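Local coordinates for pyruvate carboxylase n-terminal domain (Aquifex aeolicus, PDB 1ULZ), which is the biotin carboxylase subunit of pyruvate carboxylase, a protein with an ATP-grasp fold that pairs with a second copy of itself, at residues A[14-19]-A[364-369]; A[68-73]-A[95-100]; A[117-122]-A[127-132]; A[211-216]-A[312-317]. The protein carries 1 engineered substitution. All coordinates share one frame; numbering follows the deposited sequence.

Contact 1: A[14-19]-A[364-369]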
loop_
_atom_site.group_PDB
_atom_site.type_symbol
_atom_site.label_atom_id
_atom_site.label_comp_id
_atom_site.label_asym_id
_atom_site.label_seq_id
_atom_site.Cartn_x
_atom_site.Cartn_y
_atom_site.Cartn_z
ATOM N N ALA A 14 -18.352 -0.258 -0.266
ATOM C CA ALA A 14 -18.852 -1.626 -0.119
ATOM C C ALA A 14 -17.688 -2.602 -0.274
ATOM O O ALA A 14 -17.623 -3.618 0.416
ATOM C CB ALA A 14 -19.932 -1.926 -1.156
ATOM N N VAL A 15 -16.773 -2.281 -1.184
ATOM C CA VAL A 15 -15.591 -3.107 -1.425
ATOM C C VAL A 15 -14.689 -3.079 -0.190
ATOM O O VAL A 15 -14.184 -4.113 0.237
ATOM C CB VAL A 15 -14.796 -2.596 -2.652
ATOM C CG1 VAL A 15 -13.447 -3.297 -2.731
ATOM C CG2 VAL A 15 -15.595 -2.848 -3.930
ATOM N N ARG A 16 -14.503 -1.890 0.378
ATOM C CA ARG A 16 -13.689 -1.709 1.579
ATOM C C ARG A 16 -14.227 -2.567 2.720
ATOM O O ARG A 16 -13.474 -3.266 3.387
ATOM C CB ARG A 16 -13.703 -0.242 2.016
ATOM C CG ARG A 16 -13.028 0.025 3.368
ATOM C CD ARG A 16 -11.511 0.051 3.246
ATOM N NE ARG A 16 -10.835 0.251 4.527
ATOM C CZ ARG A 16 -10.629 -0.706 5.429
ATOM N NH1 ARG A 16 -11.049 -1.947 5.201
ATOM N NH2 ARG A 16 -9.988 -0.428 6.555
ATOM N N ILE A 17 -15.538 -2.503 2.938
ATOM C CA ILE A 17 -16.177 -3.273 3.998
ATOM C C ILE A 17 -16.086 -4.777 3.727
ATOM O O ILE A 17 -15.780 -5.556 4.630
ATOM C CB ILE A 17 -17.664 -2.870 4.164
ATOM C CG1 ILE A 17 -17.759 -1.384 4.527
ATOM C CG2 ILE A 17 -18.320 -3.719 5.254
ATOM C CD1 ILE A 17 -19.155 -0.827 4.480
ATOM N N ILE A 18 -16.347 -5.184 2.487
ATOM C CA ILE A 18 -16.273 -6.599 2.134
ATOM C C ILE A 18 -14.867 -7.156 2.374
ATOM O O ILE A 18 -14.716 -8.265 2.878
ATOM C CB ILE A 18 -16.682 -6.841 0.657
ATOM C CG1 ILE A 18 -18.201 -6.724 0.514
ATOM C CG2 ILE A 18 -16.230 -8.221 0.198
ATOM C CD1 ILE A 18 -18.690 -6.830 -0.911
ATOM N N ARG A 19 -13.838 -6.387 2.034
ATOM C CA ARG A 19 -12.473 -6.863 2.240
ATOM C C ARG A 19 -12.189 -7.089 3.725
ATOM O O ARG A 19 -11.578 -8.090 4.103
ATOM C CB ARG A 19 -11.445 -5.878 1.665
ATOM C CG ARG A 19 -10.008 -6.349 1.869
ATOM C CD ARG A 19 -8.998 -5.508 1.118
ATOM N NE ARG A 19 -9.252 -5.483 -0.317
ATOM C CZ ARG A 19 -9.296 -6.560 -1.095
ATOM N NH1 ARG A 19 -9.105 -7.767 -0.584
ATOM N NH2 ARG A 19 -9.525 -6.427 -2.391
ATOM N N GLY A 364 4.395 2.865 -0.593
ATOM C CA GLY A 364 3.639 3.994 -0.073
ATOM C C GLY A 364 2.382 4.376 -0.838
ATOM O O GLY A 364 1.811 5.442 -0.610
ATOM N N ILE A 365 1.942 3.508 -1.742
ATOM C CA ILE A 365 0.756 3.789 -2.536
ATOM C C ILE A 365 -0.385 2.836 -2.211
ATOM O O ILE A 365 -0.199 1.620 -2.176
ATOM C CB ILE A 365 1.059 3.683 -4.051
ATOM C CG1 ILE A 365 2.085 4.747 -4.452
ATOM C CG2 ILE A 365 -0.234 3.826 -4.860
ATOM C CD1 ILE A 365 2.487 4.658 -5.904
ATOM N N ARG A 366 -1.565 3.402 -1.981
ATOM C CA ARG A 366 -2.758 2.625 -1.672
ATOM C C ARG A 366 -3.917 3.102 -2.538
ATOM O O ARG A 366 -4.115 4.307 -2.724
ATOM C CB ARG A 366 -3.119 2.774 -0.192
ATOM C CG ARG A 366 -4.437 2.112 0.205
ATOM C CD ARG A 366 -4.687 2.246 1.701
ATOM N NE ARG A 366 -6.034 1.818 2.069
ATOM C CZ ARG A 366 -6.526 1.864 3.302
ATOM N NH1 ARG A 366 -5.784 2.323 4.303
ATOM N NH2 ARG A 366 -7.763 1.444 3.534
ATOM N N VAL A 367 -4.683 2.159 -3.069
ATOM C CA VAL A 367 -5.816 2.509 -3.909
ATOM C C VAL A 367 -7.108 1.864 -3.415
ATOM O O VAL A 367 -7.154 0.656 -3.175
ATOM C CB VAL A 367 -5.587 2.078 -5.383
ATOM C CG1 VAL A 367 -6.779 2.499 -6.237
ATOM C CG2 VAL A 367 -4.295 2.695 -5.922
ATOM N N GLU A 368 -8.140 2.686 -3.245
ATOM C CA GLU A 368 -9.463 2.228 -2.816
ATOM C C GLU A 368 -10.412 2.429 -4.001
ATOM O O GLU A 368 -10.768 3.558 -4.323
ATOM C CB GLU A 368 -9.968 3.061 -1.631
ATOM C CG GLU A 368 -9.211 2.897 -0.322
ATOM C CD GLU A 368 -9.388 1.526 0.315
ATOM O OE1 GLU A 368 -10.522 0.993 0.298
ATOM O OE2 GLU A 368 -8.392 0.989 0.846
ATOM N N HIS A 369 -10.821 1.351 -4.660
ATOM C CA HIS A 369 -11.715 1.507 -5.805
ATOM C C HIS A 369 -12.520 0.262 -6.168
ATOM O O HIS A 369 -12.272 -0.838 -5.670
ATOM C CB HIS A 369 -10.917 1.938 -7.042
ATOM C CG HIS A 369 -10.080 0.845 -7.630
ATOM N ND1 HIS A 369 -9.609 0.881 -8.924
ATOM C CD2 HIS A 369 -9.658 -0.333 -7.110
ATOM C CE1 HIS A 369 -8.938 -0.229 -9.179
ATOM N NE2 HIS A 369 -8.954 -0.983 -8.095
#
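R16 brings its NE against the guanidinium edge of R366, 3.4 Å from NH2 and close to the plane of that group, while E368 OE2 lies in the same plane. The two guanidinium planes are turned 65° apart, and from the side of R16 both R366 NH2 and E368 OE1 approach obliquely. On one face of the H369 ring sits V367 CG1, displaced toward the rim. The contact joins helix 11-24 of the Rossmann-like N-terminal region to strand 365-369, within this chain an outermost strand of the antiparallel sheet; the short axes pass 8.5 Å apart at 112°.

Arginine suits both places because carboxylates gather here. R366, extended from CG to NE, grips E368 side-on, sending NE and NH2 to the single atom OE2, each over 2.8 Å, which fixes how its guanidinium is turned. R16 bends at chi2 (78°), so its aliphatic CD rests 3.2 Å from E368 OE1 while its charged end serves others: NH2 forms salt bridges with E300 and D306, and NE bonds to H296. E300 also takes R366 NH1, and this shared carboxylate, with D306 and E368 nearby, probably offsets the two like charges. The imidazole of H369 bonds to Y357 and stacks on Y358 of the second subunit. R40 and L44 pack on V15, which across the two segments touches only backbone, its CG1 4.0 Å from H369 O.

Contact 2: A[68-73]-A[95-100]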
loop_
_atom_site.group_PDB
_atom_site.type_symbol
_atom_site.label_atom_id
_atom_site.label_comp_id
_atom_site.label_asym_id
_atom_site.label_seq_id
_atom_site.Cartn_x
_atom_site.Cartn_y
_atom_site.Cartn_z
ATOM N N LEU A 68 -34.512 -8.680 4.420
ATOM C CA LEU A 68 -33.572 -9.514 3.678
ATOM C C LEU A 68 -32.525 -10.086 4.633
ATOM O O LEU A 68 -32.246 -11.280 4.613
ATOM C CB LEU A 68 -32.886 -8.700 2.567
ATOM C CG LEU A 68 -31.773 -9.408 1.777
ATOM C CD1 LEU A 68 -32.323 -10.625 1.063
ATOM C CD2 LEU A 68 -31.161 -8.438 0.779
ATOM N N ALA A 69 -31.951 -9.233 5.475
ATOM C CA ALA A 69 -30.945 -9.683 6.437
ATOM C C ALA A 69 -31.504 -10.851 7.245
ATOM O O ALA A 69 -30.851 -11.880 7.410
ATOM C CB ALA A 69 -30.565 -8.543 7.370
ATOM N N LEU A 70 -32.723 -10.678 7.744
ATOM C CA LEU A 70 -33.384 -11.714 8.526
ATOM C C LEU A 70 -33.609 -12.954 7.673
ATOM O O LEU A 70 -33.438 -14.078 8.139
ATOM C CB LEU A 70 -34.728 -11.201 9.050
ATOM C CG LEU A 70 -34.676 -10.059 10.072
ATOM C CD1 LEU A 70 -36.085 -9.552 10.341
ATOM C CD2 LEU A 70 -34.021 -10.550 11.365
ATOM N N GLU A 71 -33.981 -12.745 6.416
ATOM C CA GLU A 71 -34.232 -13.865 5.517
ATOM C C GLU A 71 -33.009 -14.736 5.265
ATOM O O GLU A 71 -33.120 -15.964 5.235
ATOM C CB GLU A 71 -34.773 -13.367 4.172
ATOM C CG GLU A 71 -35.090 -14.499 3.197
ATOM C CD GLU A 71 -35.584 -13.998 1.849
ATOM O OE1 GLU A 71 -35.948 -14.847 1.007
ATOM O OE2 GLU A 71 -35.604 -12.763 1.629
ATOM N N VAL A 72 -31.843 -14.122 5.081
ATOM C CA VAL A 72 -30.637 -14.905 4.811
ATOM C C VAL A 72 -29.733 -15.127 6.018
ATOM O O VAL A 72 -28.578 -15.536 5.873
ATOM C CB VAL A 72 -29.790 -14.269 3.677
ATOM C CG1 VAL A 72 -30.612 -14.196 2.390
ATOM C CG2 VAL A 72 -29.314 -12.890 4.090
ATOM N N GLY A 73 -30.242 -14.850 7.210
ATOM C CA GLY A 73 -29.434 -15.063 8.395
ATOM C C GLY A 73 -28.237 -14.139 8.568
ATOM O O GLY A 73 -27.169 -14.576 8.999
ATOM N N GLU A 95 -31.833 -2.913 15.809
ATOM C CA GLU A 95 -31.735 -3.403 17.181
ATOM C C GLU A 95 -32.977 -4.212 17.545
ATOM O O GLU A 95 -32.876 -5.349 17.991
ATOM C CB GLU A 95 -31.590 -2.232 18.157
ATOM C CG GLU A 95 -31.322 -2.657 19.593
ATOM C CD GLU A 95 -31.337 -1.486 20.565
ATOM O OE1 GLU A 95 -32.440 -1.014 20.922
ATOM O OE2 GLU A 95 -30.242 -1.032 20.966
ATOM N N GLU A 96 -34.147 -3.620 17.336
ATOM C CA GLU A 96 -35.415 -4.271 17.652
ATOM C C GLU A 96 -35.605 -5.591 16.914
ATOM O O GLU A 96 -36.288 -6.489 17.404
ATOM C CB GLU A 96 -36.567 -3.311 17.340
ATOM C CG GLU A 96 -36.368 -1.949 18.000
ATOM C CD GLU A 96 -37.478 -0.960 17.712
ATOM O OE1 GLU A 96 -37.942 -0.890 16.547
ATOM O OE2 GLU A 96 -37.875 -0.231 18.649
ATOM N N ALA A 97 -34.986 -5.718 15.742
ATOM C CA ALA A 97 -35.101 -6.941 14.952
ATOM C C ALA A 97 -34.024 -7.948 15.331
ATOM O O ALA A 97 -33.966 -9.045 14.781
ATOM C CB ALA A 97 -35.009 -6.613 13.465
ATOM N N GLY A 98 -33.161 -7.572 16.267
ATOM C CA GLY A 98 -32.104 -8.474 16.688
ATOM C C GLY A 98 -30.871 -8.440 15.799
ATOM O O GLY A 98 -30.024 -9.337 15.872
ATOM N N ILE A 99 -30.765 -7.407 14.967
ATOM C CA ILE A 99 -29.625 -7.255 14.061
ATOM C C ILE A 99 -28.606 -6.256 14.613
ATOM O O ILE A 99 -28.970 -5.183 15.095
ATOM C CB ILE A 99 -30.097 -6.788 12.658
ATOM C CG1 ILE A 99 -30.872 -7.922 11.974
ATOM C CG2 ILE A 99 -28.910 -6.347 11.814
ATOM C CD1 ILE A 99 -31.572 -7.516 10.692
ATOM N N THR A 100 -27.327 -6.612 14.552
ATOM C CA THR A 100 -26.279 -5.732 15.051
ATOM C C THR A 100 -25.935 -4.631 14.057
ATOM O O THR A 100 -25.348 -4.890 13.004
ATOM C CB THR A 100 -24.984 -6.508 15.369
ATOM O OG1 THR A 100 -25.231 -7.440 16.428
ATOM C CG2 THR A 100 -23.878 -5.549 15.802
#
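A69 and I99 make the tight half of this contact, the methyl CB of A69 lying 3.6 Å from I99 CD1. Alanine is small enough for the helix to come close, and isoleucine supplies the reach: its CG1 stands beside the backbone N and chi2 is extended (171°), which carries CD1 out to the helix surface. I99 also packs on I77 of the sheet. L70 follows with CD2 at 4.0 Å from I99 CD1, its side chain slanting over that of the isoleucine.

Both segments belong to the Rossmann-like N-terminal fold. Helix 62-71 runs into strand 76-78, helix 88-96 makes the crossover to the parallel neighbour 100-101, and the two helices' C-terminal ends meet here. The second helix stops in a Schellman motif: G98 takes a positive phi of 84°, natural for glycine, and its N bonds back to E95 O at 2.8 Å, turning the chain so that I99 faces inward.

Toward solvent the fit slackens. L70 is an exposed residue whose CD1 comes no nearer than 4.4 Å to A97 CB, although its CD2 lies 3.7 Å from A97 O, a leucine methyl resting against a backbone carbonyl at the rim.

Contact 3: A[117-122]-A[127-132]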
loop_
_atom_site.group_PDB
_atom_site.type_symbol
_atom_site.label_atom_id
_atom_site.label_comp_id
_atom_site.label_asym_id
_atom_site.label_seq_id
_atom_site.Cartn_x
_atom_site.Cartn_y
_atom_site.Cartn_z
ATOM N N ARG A 117 -28.421 21.381 18.510
ATOM C CA ARG A 117 -28.515 20.795 19.834
ATOM C C ARG A 117 -27.244 20.036 20.226
ATOM O O ARG A 117 -26.809 20.086 21.384
ATOM C CB ARG A 117 -29.734 19.872 19.882
ATOM C CG ARG A 117 -30.086 19.353 21.267
ATOM C CD ARG A 117 -29.383 18.043 21.551
ATOM N NE ARG A 117 -30.308 17.041 22.078
ATOM C CZ ARG A 117 -30.987 17.160 23.221
ATOM N NH1 ARG A 117 -30.856 18.248 23.981
ATOM N NH2 ARG A 117 -31.801 16.185 23.609
ATOM N N SER A 118 -26.640 19.336 19.272
ATOM C CA SER A 118 -25.428 18.586 19.577
ATOM C C SER A 118 -24.316 19.573 19.921
ATOM O O SER A 118 -23.493 19.315 20.797
ATOM C CB SER A 118 -25.018 17.703 18.386
ATOM O OG SER A 118 -24.558 18.473 17.285
ATOM N N LYS A 119 -24.297 20.711 19.237
ATOM C CA LYS A 119 -23.282 21.719 19.508
ATOM C C LYS A 119 -23.384 22.173 20.966
ATOM O O LYS A 119 -22.382 22.538 21.578
ATOM C CB LYS A 119 -23.450 22.915 18.564
ATOM C CG LYS A 119 -22.360 23.979 18.716
ATOM C CD LYS A 119 -22.316 24.919 17.517
ATOM C CE LYS A 119 -22.004 24.140 16.232
ATOM N NZ LYS A 119 -21.925 25.005 15.005
ATOM N N GLU A 120 -24.597 22.142 21.519
ATOM C CA GLU A 120 -24.820 22.533 22.912
ATOM C C GLU A 120 -24.362 21.424 23.842
ATOM O O GLU A 120 -23.821 21.679 24.917
ATOM C CB GLU A 120 -26.303 22.829 23.173
ATOM C CG GLU A 120 -26.673 24.290 23.003
ATOM C CD GLU A 120 -25.669 25.214 23.672
ATOM O OE1 GLU A 120 -24.779 25.743 22.960
ATOM O OE2 GLU A 120 -25.749 25.400 24.909
ATOM N N VAL A 121 -24.589 20.186 23.429
ATOM C CA VAL A 121 -24.167 19.045 24.226
ATOM C C VAL A 121 -22.640 19.023 24.294
ATOM O O VAL A 121 -22.062 18.909 25.373
ATOM C CB VAL A 121 -24.677 17.726 23.616
ATOM C CG1 VAL A 121 -24.056 16.541 24.336
ATOM C CG2 VAL A 121 -26.195 17.666 23.724
ATOM N N MET A 122 -21.988 19.149 23.140
ATOM C CA MET A 122 -20.528 19.151 23.095
ATOM C C MET A 122 -19.953 20.315 23.904
ATOM O O MET A 122 -18.979 20.157 24.643
ATOM C CB MET A 122 -20.048 19.235 21.646
ATOM C CG MET A 122 -20.357 17.989 20.816
ATOM S SD MET A 122 -19.469 16.518 21.404
ATOM C CE MET A 122 -20.715 15.786 22.402
ATOM N N VAL A 127 -16.165 20.881 25.018
ATOM C CA VAL A 127 -15.667 21.036 23.653
ATOM C C VAL A 127 -15.830 22.483 23.198
ATOM O O VAL A 127 -16.924 23.040 23.256
ATOM C CB VAL A 127 -16.437 20.125 22.664
ATOM C CG1 VAL A 127 -15.822 20.222 21.270
ATOM C CG2 VAL A 127 -16.426 18.684 23.165
ATOM N N PRO A 128 -14.738 23.114 22.745
ATOM C CA PRO A 128 -14.796 24.503 22.285
ATOM C C PRO A 128 -15.633 24.680 21.026
ATOM O O PRO A 128 -15.558 23.877 20.093
ATOM C CB PRO A 128 -13.326 24.857 22.058
ATOM C CG PRO A 128 -12.713 23.530 21.704
ATOM C CD PRO A 128 -13.357 22.606 22.704
ATOM N N VAL A 129 -16.437 25.735 21.021
ATOM C CA VAL A 129 -17.292 26.055 19.892
ATOM C C VAL A 129 -17.043 27.520 19.555
ATOM O O VAL A 129 -16.427 28.241 20.342
ATOM C CB VAL A 129 -18.783 25.857 20.248
ATOM C CG1 VAL A 129 -19.028 24.416 20.669
ATOM C CG2 VAL A 129 -19.185 26.811 21.362
ATOM N N VAL A 130 -17.506 27.963 18.390
ATOM C CA VAL A 130 -17.304 29.351 17.999
ATOM C C VAL A 130 -18.088 30.253 18.954
ATOM O O VAL A 130 -19.299 30.114 19.098
ATOM C CB VAL A 130 -17.776 29.605 16.550
ATOM C CG1 VAL A 130 -17.671 31.084 16.219
ATOM C CG2 VAL A 130 -16.933 28.795 15.578
ATOM N N PRO A 131 -17.399 31.183 19.627
ATOM C CA PRO A 131 -18.077 32.086 20.563
ATOM C C PRO A 131 -18.983 33.097 19.867
ATOM O O PRO A 131 -18.755 33.470 18.721
ATOM C CB PRO A 131 -16.919 32.738 21.313
ATOM C CG PRO A 131 -15.832 32.781 20.278
ATOM C CD PRO A 131 -15.945 31.418 19.621
ATOM N N GLY A 132 -20.022 33.524 20.567
ATOM C CA GLY A 132 -20.952 34.481 19.999
ATOM C C GLY A 132 -21.970 34.897 21.037
ATOM O O GLY A 132 -21.774 34.671 22.233
#
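K119 meets V129 with the aliphatic root of its side chain, CG lying 3.9 Å from V129 CG1. With CG anti to the backbone N (chi1 -176°), the lysine presents its CG methylene to the valine before the chain bends at chi3, an arrangement that suits a long amphipathic residue at a partly exposed rim. The same V129 methyl also lies 3.9 Å from K119 O, so the valine covers backbone as well as side chain.

One turn on comes M122, whose own N is held by S118 O in the regular helical pattern. Its O receives V127 N over 2.9 Å, with an N-H...O angle of 156° and the donor tilted 33° from the carbonyl plane. This bond ties the loop back to the last turn of helix 115-124 just after the chain has left it. The side chains of M122 and V127 run side by side in the same direction, CB to CB at 3.9 Å, and the methionine, bent at chi2 and chi3, brings SD to 4.1 Å from V127 CG2. Both also touch A261 of helix 248-264 and F285 of strand 283-289, where a flexible thioether and a branched valine fill a mixed apolar surface.

Beyond V129 the loop passes V130 and P131, which lie against strand 196-200, consistent with the passage to the small lid subdomain of an ATP-grasp fold. Helix and loop thus share one directional bond and otherwise apolar packing, while backbone bonds of P128 with F285 and P131 with K200 hold the loop further along.

Contact 4: A[211-216]-A[312-317]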
loop_
_atom_site.group_PDB
_atom_site.type_symbol
_atom_site.label_atom_id
_atom_site.label_comp_id
_atom_site.label_asym_id
_atom_site.label_seq_id
_atom_site.Cartn_x
_atom_site.Cartn_y
_atom_site.Cartn_z
ATOM N N GLN A 211 -10.569 11.817 14.324
ATOM C CA GLN A 211 -11.090 10.466 14.166
ATOM C C GLN A 211 -11.306 9.874 15.559
ATOM O O GLN A 211 -10.397 9.868 16.390
ATOM C CB GLN A 211 -10.098 9.593 13.393
ATOM C CG GLN A 211 -10.536 8.143 13.237
ATOM C CD GLN A 211 -11.846 8.001 12.486
ATOM O OE1 GLN A 211 -11.953 8.397 11.327
ATOM N NE2 GLN A 211 -12.854 7.434 13.146
ATOM N N VAL A 212 -12.512 9.380 15.810
ATOM C CA VAL A 212 -12.832 8.781 17.100
ATOM C C VAL A 212 -13.078 7.282 16.932
ATOM O O VAL A 212 -13.547 6.844 15.886
ATOM C CB VAL A 212 -14.094 9.430 17.705
ATOM C CG1 VAL A 212 -14.403 8.820 19.059
ATOM C CG2 VAL A 212 -13.890 10.930 17.824
ATOM N N LEU A 213 -12.746 6.500 17.956
ATOM C CA LEU A 213 -12.953 5.054 17.916
ATOM C C LEU A 213 -13.067 4.539 19.346
ATOM O O LEU A 213 -12.165 4.729 20.164
ATOM C CB LEU A 213 -11.785 4.350 17.199
ATOM C CG LEU A 213 -11.949 2.853 16.887
ATOM C CD1 LEU A 213 -13.109 2.659 15.931
ATOM C CD2 LEU A 213 -10.666 2.294 16.277
ATOM N N GLY A 214 -14.189 3.906 19.655
ATOM C CA GLY A 214 -14.373 3.386 20.997
ATOM C C GLY A 214 -15.097 2.056 20.996
ATOM O O GLY A 214 -15.883 1.779 20.096
ATOM N N ASP A 215 -14.826 1.224 21.993
ATOM C CA ASP A 215 -15.498 -0.065 22.079
ATOM C C ASP A 215 -16.737 0.105 22.960
ATOM O O ASP A 215 -16.993 1.200 23.467
ATOM C CB ASP A 215 -14.548 -1.133 22.634
ATOM C CG ASP A 215 -14.089 -0.849 24.058
ATOM O OD1 ASP A 215 -13.089 -1.468 24.481
ATOM O OD2 ASP A 215 -14.723 -0.031 24.761
ATOM N N LYS A 216 -17.520 -0.953 23.134
ATOM C CA LYS A 216 -18.728 -0.849 23.946
ATOM C C LYS A 216 -18.430 -1.058 25.429
ATOM O O LYS A 216 -19.324 -1.353 26.219
ATOM C CB LYS A 216 -19.770 -1.867 23.465
ATOM C CG LYS A 216 -19.975 -1.848 21.948
ATOM C CD LYS A 216 -21.420 -2.123 21.531
ATOM C CE LYS A 216 -21.857 -3.539 21.834
ATOM N NZ LYS A 216 -23.337 -3.696 21.623
ATOM N N ILE A 312 -16.146 -3.586 12.967
ATOM C CA ILE A 312 -16.792 -4.889 13.042
ATOM C C ILE A 312 -16.485 -5.620 14.344
ATOM O O ILE A 312 -17.386 -6.181 14.966
ATOM C CB ILE A 312 -16.398 -5.764 11.835
ATOM C CG1 ILE A 312 -16.778 -5.033 10.535
ATOM C CG2 ILE A 312 -17.125 -7.094 11.902
ATOM C CD1 ILE A 312 -16.139 -5.592 9.284
ATOM N N LYS A 313 -15.223 -5.608 14.760
ATOM C CA LYS A 313 -14.841 -6.265 16.006
ATOM C C LYS A 313 -15.582 -5.619 17.177
ATOM O O LYS A 313 -16.066 -6.306 18.071
ATOM C CB LYS A 313 -13.328 -6.156 16.227
ATOM C CG LYS A 313 -12.502 -6.926 15.211
ATOM C CD LYS A 313 -11.008 -6.840 15.494
ATOM C CE LYS A 313 -10.243 -7.760 14.540
ATOM N NZ LYS A 313 -8.753 -7.675 14.674
ATOM N N ILE A 314 -15.675 -4.293 17.160
ATOM C CA ILE A 314 -16.355 -3.570 18.229
ATOM C C ILE A 314 -17.845 -3.883 18.250
ATOM O O ILE A 314 -18.424 -4.109 19.313
ATOM C CB ILE A 314 -16.141 -2.055 18.087
ATOM C CG1 ILE A 314 -14.696 -1.716 18.463
ATOM C CG2 ILE A 314 -17.131 -1.293 18.962
ATOM C CD1 ILE A 314 -14.286 -0.288 18.174
ATOM N N ALA A 315 -18.463 -3.912 17.074
ATOM C CA ALA A 315 -19.883 -4.219 16.978
ATOM C C ALA A 315 -20.127 -5.641 17.490
ATOM O O ALA A 315 -21.201 -5.953 17.996
ATOM C CB ALA A 315 -20.358 -4.086 15.528
ATOM N N ALA A 316 -19.117 -6.496 17.356
ATOM C CA ALA A 316 -19.221 -7.881 17.805
ATOM C C ALA A 316 -19.105 -7.954 19.325
ATOM O O ALA A 316 -19.324 -9.006 19.920
ATOM C CB ALA A 316 -18.132 -8.728 17.158
ATOM N N GLY A 317 -18.744 -6.835 19.946
ATOM C CA GLY A 317 -18.617 -6.802 21.392
ATOM C C GLY A 317 -17.188 -6.907 21.875
ATOM O O GLY A 317 -16.931 -6.931 23.072
HETATM O O HOH W 1 -17.149 -3.428 21.750
#
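I314 carries this contact, closing round the backbone carbonyl of G214 with CD1 at 3.2 Å and CG2 at 3.5 Å from G214 O. CG1 stands beside the isoleucine's backbone N (chi1 -72°) and CG2 anti to it, so both branches reach the strand: CG2 lies 3.7 Å from D215 CA, and CD1 touches L213 CD1 at 3.9 Å. A beta-branched residue with one long arm suits this task, and G214 takes part through its carbonyl.

K216 supplies the outer flank, its CG 3.8 Å from I314 O as the exposed lysine chain runs past the helix end. A water joins the two backbones, accepting from K216 N and donating to I314 O at 2.8 Å. That oxygen also receives G317 N, again at 2.8 Å, because helix 307-315 ends in a Schellman motif in which G317 adopts a positive phi of 101°, a conformation glycine tolerates readily.

The next shell fixes these pieces. D215 turns its carboxylate away from I314, OD1 to L320 N and OD2 to H217 N and N219 N, so the aspartate organises the turn leaving strand 206-214. H217 NE2 bonds to G317 O, a second link to the helix end. The strand itself pairs with 220-232 and 269-277 in the antiparallel sheet of the ATP-grasp region, and I312 packs on helix 11-24 of the N-terminal region. Methyl groups of I314 packed against the G214 carbonyl and L213 thus bring helix and strand together without a direct hydrogen bond, while the water joins K216 N to I314 O.

In the fold
From the N terminus, contact 1 opens first, on helix 11-24, and closes last, at strand 365-369, so it encloses the other three and ties the Rossmann-like N-terminal region to the far edge of the large antiparallel sheet. Within that span the others follow in series and none cross. Contact 2 closes a short loop between helix ends of the N-terminal region; contact 3 closes the shortest, in the ATP-grasp part of the chain; contact 4 closes a longer one in that same part, joining strand 206-214 to helix 307-315. Contacts 2 and 4 touch directly, T100 CG2 lying 3.5 Å from A315 O. Contacts 1 and 3 lie on opposite sides of the chain's centre, their centres about 35 Å apart.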